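Local coordinates for protein restriction endonuclease LpnPI (Legionella pneumophila subsp. pneumophila str. Philadelphia 1, PDB 4RZL) that probably recognises and binds DNA carrying modified cytosine through this N-terminal SRA-type domain of a modification-dependent restriction endonuclease, at residues G75-S80 with F178-A183; S118-K123 with L160-D165. All coordinates share one frame; numbering follows the deposited sequence.

Contact 1: G75-S80 with F178-A183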
loop_
_atom_site.group_PDB
_atom_site.type_symbol
_atom_site.label_atom_id
_atom_site.label_comp_id
_atom_site.label_asym_id
_atom_site.label_seq_id
_atom_site.Cartn_x
_atom_site.Cartn_y
_atom_site.Cartn_z
ATOM N N GLY A 75 15.360 10.458 -1.048
ATOM C CA GLY A 75 15.362 11.227 0.186
ATOM C C GLY A 75 14.410 12.416 0.149
ATOM O O GLY A 75 13.973 12.894 1.198
ATOM N N ASP A 76 14.093 12.908 -1.047
ATOM C CA ASP A 76 13.158 14.029 -1.158
ATOM C C ASP A 76 11.746 13.608 -0.756
ATOM O O ASP A 76 11.010 14.398 -0.163
ATOM C CB ASP A 76 13.145 14.603 -2.570
ATOM C CG ASP A 76 14.490 15.218 -2.963
ATOM O OD1 ASP A 76 15.174 15.775 -2.084
ATOM O OD2 ASP A 76 14.853 15.149 -4.156
ATOM N N TRP A 77 11.370 12.363 -1.061
ATOM C CA TRP A 77 10.065 11.855 -0.636
ATOM C C TRP A 77 10.281 10.634 0.242
ATOM O O TRP A 77 10.175 9.500 -0.216
ATOM C CB TRP A 77 9.190 11.521 -1.842
ATOM C CG TRP A 77 9.085 12.657 -2.801
ATOM C CD1 TRP A 77 9.752 12.796 -3.989
ATOM C CD2 TRP A 77 8.277 13.828 -2.654
ATOM N NE1 TRP A 77 9.400 13.982 -4.591
ATOM C CE2 TRP A 77 8.499 14.634 -3.792
ATOM C CE3 TRP A 77 7.394 14.282 -1.667
ATOM C CZ2 TRP A 77 7.865 15.855 -3.972
ATOM C CZ3 TRP A 77 6.772 15.496 -1.848
ATOM C CH2 TRP A 77 7.008 16.270 -2.995
ATOM N N PRO A 78 10.598 10.871 1.518
ATOM C CA PRO A 78 11.061 9.787 2.388
ATOM C C PRO A 78 9.952 8.829 2.886
ATOM O O PRO A 78 9.613 8.879 4.074
ATOM C CB PRO A 78 11.685 10.552 3.561
ATOM C CG PRO A 78 10.889 11.822 3.633
ATOM C CD PRO A 78 10.523 12.168 2.217
ATOM N N ASP A 79 9.419 7.964 2.021
ATOM C CA ASP A 79 8.488 6.935 2.497
ATOM C C ASP A 79 9.160 6.100 3.578
ATOM O O ASP A 79 10.354 5.819 3.484
ATOM C CB ASP A 79 8.024 6.017 1.372
ATOM C CG ASP A 79 7.283 6.759 0.275
ATOM O OD1 ASP A 79 6.523 7.702 0.572
ATOM O OD2 ASP A 79 7.443 6.376 -0.893
ATOM N N SER A 80 8.409 5.701 4.601
ATOM C CA SER A 80 9.010 4.919 5.681
ATOM C C SER A 80 8.020 4.029 6.424
ATOM O O SER A 80 6.815 4.297 6.476
ATOM C CB SER A 80 9.689 5.843 6.696
ATOM O OG SER A 80 8.719 6.644 7.339
ATOM N N PHE A 178 5.318 23.379 -5.495
ATOM C CA PHE A 178 4.144 22.547 -5.758
ATOM C C PHE A 178 3.830 21.720 -4.517
ATOM O O PHE A 178 4.663 21.611 -3.618
ATOM C CB PHE A 178 4.384 21.639 -6.976
ATOM C CG PHE A 178 5.537 20.683 -6.794
ATOM C CD1 PHE A 178 6.845 21.120 -6.937
ATOM C CD2 PHE A 178 5.310 19.349 -6.475
ATOM C CE1 PHE A 178 7.903 20.253 -6.758
ATOM C CE2 PHE A 178 6.353 18.468 -6.299
ATOM C CZ PHE A 178 7.657 18.909 -6.439
ATOM N N GLN A 179 2.634 21.140 -4.474
ATOM C CA GLN A 179 2.198 20.385 -3.296
ATOM C C GLN A 179 2.019 18.896 -3.574
ATOM O O GLN A 179 1.703 18.486 -4.695
ATOM C CB GLN A 179 0.887 20.959 -2.755
ATOM C CG GLN A 179 0.993 22.348 -2.136
ATOM C CD GLN A 179 -0.333 22.798 -1.553
ATOM O OE1 GLN A 179 -1.328 22.923 -2.273
ATOM N NE2 GLN A 179 -0.360 23.016 -0.236
ATOM N N ASN A 180 2.215 18.097 -2.534
ATOM C CA ASN A 180 2.040 16.660 -2.619
ATOM C C ASN A 180 1.536 16.164 -1.266
ATOM O O ASN A 180 1.755 16.814 -0.240
ATOM C CB ASN A 180 3.368 15.970 -3.004
ATOM C CG ASN A 180 3.174 14.511 -3.477
ATOM O OD1 ASN A 180 2.077 14.108 -3.913
ATOM N ND2 ASN A 180 4.240 13.714 -3.363
ATOM N N TYR A 181 0.871 15.016 -1.244
ATOM C CA TYR A 181 0.373 14.501 0.026
ATOM C C TYR A 181 1.428 13.711 0.784
ATOM O O TYR A 181 2.211 12.945 0.207
ATOM C CB TYR A 181 -0.853 13.616 -0.195
ATOM C CG TYR A 181 -2.154 14.376 -0.323
ATOM C CD1 TYR A 181 -2.497 15.388 0.579
ATOM C CD2 TYR A 181 -3.024 14.106 -1.366
ATOM C CE1 TYR A 181 -3.684 16.084 0.446
ATOM C CE2 TYR A 181 -4.215 14.798 -1.506
ATOM C CZ TYR A 181 -4.536 15.782 -0.598
ATOM O OH TYR A 181 -5.721 16.453 -0.744
ATOM N N ARG A 182 1.443 13.917 2.091
ATOM C CA ARG A 182 2.105 13.014 3.014
ATOM C C ARG A 182 0.993 12.301 3.773
ATOM O O ARG A 182 0.220 12.936 4.500
ATOM C CB ARG A 182 3.037 13.777 3.954
ATOM C CG ARG A 182 3.688 12.950 5.043
ATOM C CD ARG A 182 4.465 13.899 5.928
ATOM N NE ARG A 182 5.264 13.247 6.948
ATOM C CZ ARG A 182 4.870 13.088 8.208
ATOM N NH1 ARG A 182 3.671 13.514 8.585
ATOM N NH2 ARG A 182 5.672 12.497 9.084
ATOM N N ALA A 183 0.886 10.993 3.572
ATOM C CA ALA A 183 -0.234 10.223 4.115
ATOM C C ALA A 183 0.251 9.209 5.134
ATOM O O ALA A 183 1.235 8.520 4.892
ATOM C CB ALA A 183 -0.996 9.507 2.980
#
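Asn180 brings its side-chain amide against Trp77 while its oxygen, OD1, is gripped twice, by the backbone N of Asn94 and by ND2 of Asn109. Its own ND2 donates to the carbonyl of Gly92, so both ends of the amide are satisfied. That same ND2 sits over one face of the indole, displaced toward the rim of the benzene ring, 3.4 Å from Trp77 CZ3. Ring and amide planes stand 84° apart, so the amide meets the ring nearly upright rather than lying flat on it. Asn180 CB adds an aliphatic touch beside it, 3.7 Å from Trp77 CH2. CG lies anti to the backbone N of Asn180 (chi1 -165°), which carries ND2 over the face of the indole. Phe178, two residues earlier on the same side of the strand, reaches the indole at its edge, near its plane: Phe178 CE2 is 3.8 Å from Trp77 CZ2. Lys171, on the adjoining strand 166-173, adds a cation-pi contact with the indole. Trp77 thus anchors the loop before strand 80-82 to strand 176-187 through buried apolar and amide-to-ring packing, and the bonds to Gly92, Asn94 and Asn109 fix the rotation of the amide that stands over the ring.

Contact 2: S118-K123 with L160-D165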
loop_
_atom_site.group_PDB
_atom_site.type_symbol
_atom_site.label_atom_id
_atom_site.label_comp_id
_atom_site.label_asym_id
_atom_site.label_seq_id
_atom_site.Cartn_x
_atom_site.Cartn_y
_atom_site.Cartn_z
ATOM N N SER A 118 -13.315 9.790 3.837
ATOM C CA SER A 118 -14.212 8.702 4.204
ATOM C C SER A 118 -13.915 8.201 5.622
ATOM O O SER A 118 -14.823 8.004 6.443
ATOM C CB SER A 118 -14.074 7.546 3.204
ATOM O OG SER A 118 -14.820 6.417 3.619
ATOM N N THR A 119 -12.635 8.031 5.914
ATOM C CA THR A 119 -12.210 7.503 7.209
ATOM C C THR A 119 -12.635 8.409 8.369
ATOM O O THR A 119 -13.019 7.929 9.440
ATOM C CB THR A 119 -10.682 7.296 7.215
ATOM O OG1 THR A 119 -10.353 6.302 6.237
ATOM C CG2 THR A 119 -10.162 6.853 8.579
ATOM N N HIS A 120 -12.604 9.718 8.136
ATOM C CA HIS A 120 -12.930 10.686 9.168
ATOM C C HIS A 120 -14.343 11.242 9.028
ATOM O O HIS A 120 -14.725 12.135 9.763
ATOM C CB HIS A 120 -11.921 11.832 9.142
ATOM C CG HIS A 120 -10.552 11.417 9.549
ATOM N ND1 HIS A 120 -10.210 11.180 10.865
ATOM C CD2 HIS A 120 -9.440 11.165 8.824
ATOM C CE1 HIS A 120 -8.949 10.811 10.930
ATOM N NE2 HIS A 120 -8.451 10.799 9.702
ATOM N N ASN A 121 -15.123 10.693 8.108
ATOM C CA ASN A 121 -16.464 11.207 7.868
ATOM C C ASN A 121 -17.436 10.849 8.993
ATOM O O ASN A 121 -17.366 9.758 9.552
ATOM C CB ASN A 121 -17.000 10.675 6.537
ATOM C CG ASN A 121 -17.973 11.632 5.891
ATOM O OD1 ASN A 121 -19.066 11.853 6.406
ATOM N ND2 ASN A 121 -17.577 12.217 4.764
ATOM N N GLU A 122 -18.350 11.762 9.310
ATOM C CA GLU A 122 -19.332 11.525 10.370
ATOM C C GLU A 122 -20.458 10.608 9.893
ATOM O O GLU A 122 -21.117 9.953 10.694
ATOM C CB GLU A 122 -19.916 12.842 10.891
ATOM C CG GLU A 122 -20.943 13.489 9.984
ATOM C CD GLU A 122 -20.310 14.184 8.796
ATOM O OE1 GLU A 122 -19.072 14.400 8.820
ATOM O OE2 GLU A 122 -21.046 14.518 7.840
ATOM N N LYS A 123 -20.677 10.571 8.586
ATOM C CA LYS A 123 -21.667 9.675 8.010
ATOM C C LYS A 123 -20.980 8.647 7.105
ATOM O O LYS A 123 -20.056 8.988 6.368
ATOM C CB LYS A 123 -22.712 10.471 7.223
ATOM N N LEU A 160 -3.691 10.186 15.919
ATOM C CA LEU A 160 -3.419 11.231 14.927
ATOM C C LEU A 160 -4.706 11.854 14.399
ATOM O O LEU A 160 -5.625 11.146 13.979
ATOM C CB LEU A 160 -2.609 10.691 13.738
ATOM C CG LEU A 160 -1.134 10.355 13.906
ATOM C CD1 LEU A 160 -0.549 10.122 12.535
ATOM C CD2 LEU A 160 -0.382 11.460 14.638
ATOM N N SER A 161 -4.763 13.182 14.406
ATOM C CA SER A 161 -5.936 13.899 13.907
ATOM C C SER A 161 -6.042 13.840 12.388
ATOM O O SER A 161 -5.100 13.440 11.702
ATOM C CB SER A 161 -5.896 15.363 14.350
ATOM O OG SER A 161 -4.788 16.021 13.768
ATOM N N ALA A 162 -7.194 14.247 11.865
ATOM C CA ALA A 162 -7.400 14.302 10.427
ATOM C C ALA A 162 -6.558 15.421 9.817
ATOM O O ALA A 162 -6.281 15.421 8.624
ATOM C CB ALA A 162 -8.874 14.490 10.105
ATOM N N THR A 163 -6.129 16.360 10.654
ATOM C CA THR A 163 -5.241 17.428 10.211
ATOM C C THR A 163 -3.835 16.883 9.983
ATOM O O THR A 163 -3.116 17.354 9.102
ATOM C CB THR A 163 -5.182 18.589 11.239
ATOM O OG1 THR A 163 -6.427 19.288 11.241
ATOM C CG2 THR A 163 -4.086 19.573 10.885
ATOM N N ASP A 164 -3.447 15.873 10.761
ATOM C CA ASP A 164 -2.069 15.390 10.705
ATOM C C ASP A 164 -1.808 14.140 9.839
ATOM O O ASP A 164 -0.673 13.907 9.432
ATOM C CB ASP A 164 -1.567 15.110 12.123
ATOM C CG ASP A 164 -1.480 16.374 12.977
ATOM O OD1 ASP A 164 -1.363 17.484 12.412
ATOM O OD2 ASP A 164 -1.507 16.250 14.216
ATOM N N ASP A 165 -2.817 13.316 9.585
ATOM C CA ASP A 165 -2.538 12.037 8.920
ATOM C C ASP A 165 -2.574 12.132 7.382
ATOM O O ASP A 165 -2.218 11.176 6.688
ATOM C CB ASP A 165 -3.493 10.936 9.425
ATOM C CG ASP A 165 -4.950 11.233 9.157
ATOM O OD1 ASP A 165 -5.247 12.220 8.452
ATOM O OD2 ASP A 165 -5.809 10.437 9.620
#
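The imidazole of His120 is held on one face and at its edge by different residues of 160-165. The methyl of Ala162 sits squarely over that face in a CH-pi contact, CB 3.5 Å from the ring centroid. Nearly in the ring plane, Asp165 presents OD2 to the edge. There His120 NE2 donates a hydrogen bond of 2.7 Å to Asp165 OD2, with an N-H...O angle of 158°. The acceptor is the syn lone pair of OD2, the one on the side of OD1, and the carboxylate is turned 53° out of the ring plane.

The ring reaches across because His120 carries CG anti to its own carbonyl carbon (chi1 -67°), just where the chain leaves helix 108-119. On the other bank, Ser161 O accepts from the backbone N atoms of both Asp164 and Asp165, closing a tight turn that sets the Ala162 methyl over the ring and Asp165 at its edge. Beyond the histidine, Asn121 OD1 takes the backbone N of Lys123 at 3.0 Å, an Asx turn that shapes the chain as it leaves the helix. The contact joins the C-terminal end of helix 108-119 to the loop between strands 147-155 and 166-173.

The bond at NE2 and the methyl over the face restrict the rotation of the exposed imidazole; the nearby carboxylate would probably favour its protonation, giving the pair some ionic character.

The centres of contacts 1 and 2 lie about 19 Å apart, and both fall in the N-terminal DNA-recognition domain. Along the chain contact 2 is nested within the loop closed by contact 1: 75-80 comes first, then 118-123, 160-165 and finally 178-183. Strands 166-173 and 176-187, antiparallel neighbours in the mixed sheet, join them, since 160-165 leads into the first and 178-183 lies on the second. They touch directly where Ala183 CB packs 4.2 Å from Asp165 O. Helix 108-119 is shared too: Tyr181 and Ala183 pack on it, and its end supplies contact 2. Contact 1 ties loop 75-80 to the hairpin's second strand, contact 2 the helix end to the loop entering its first.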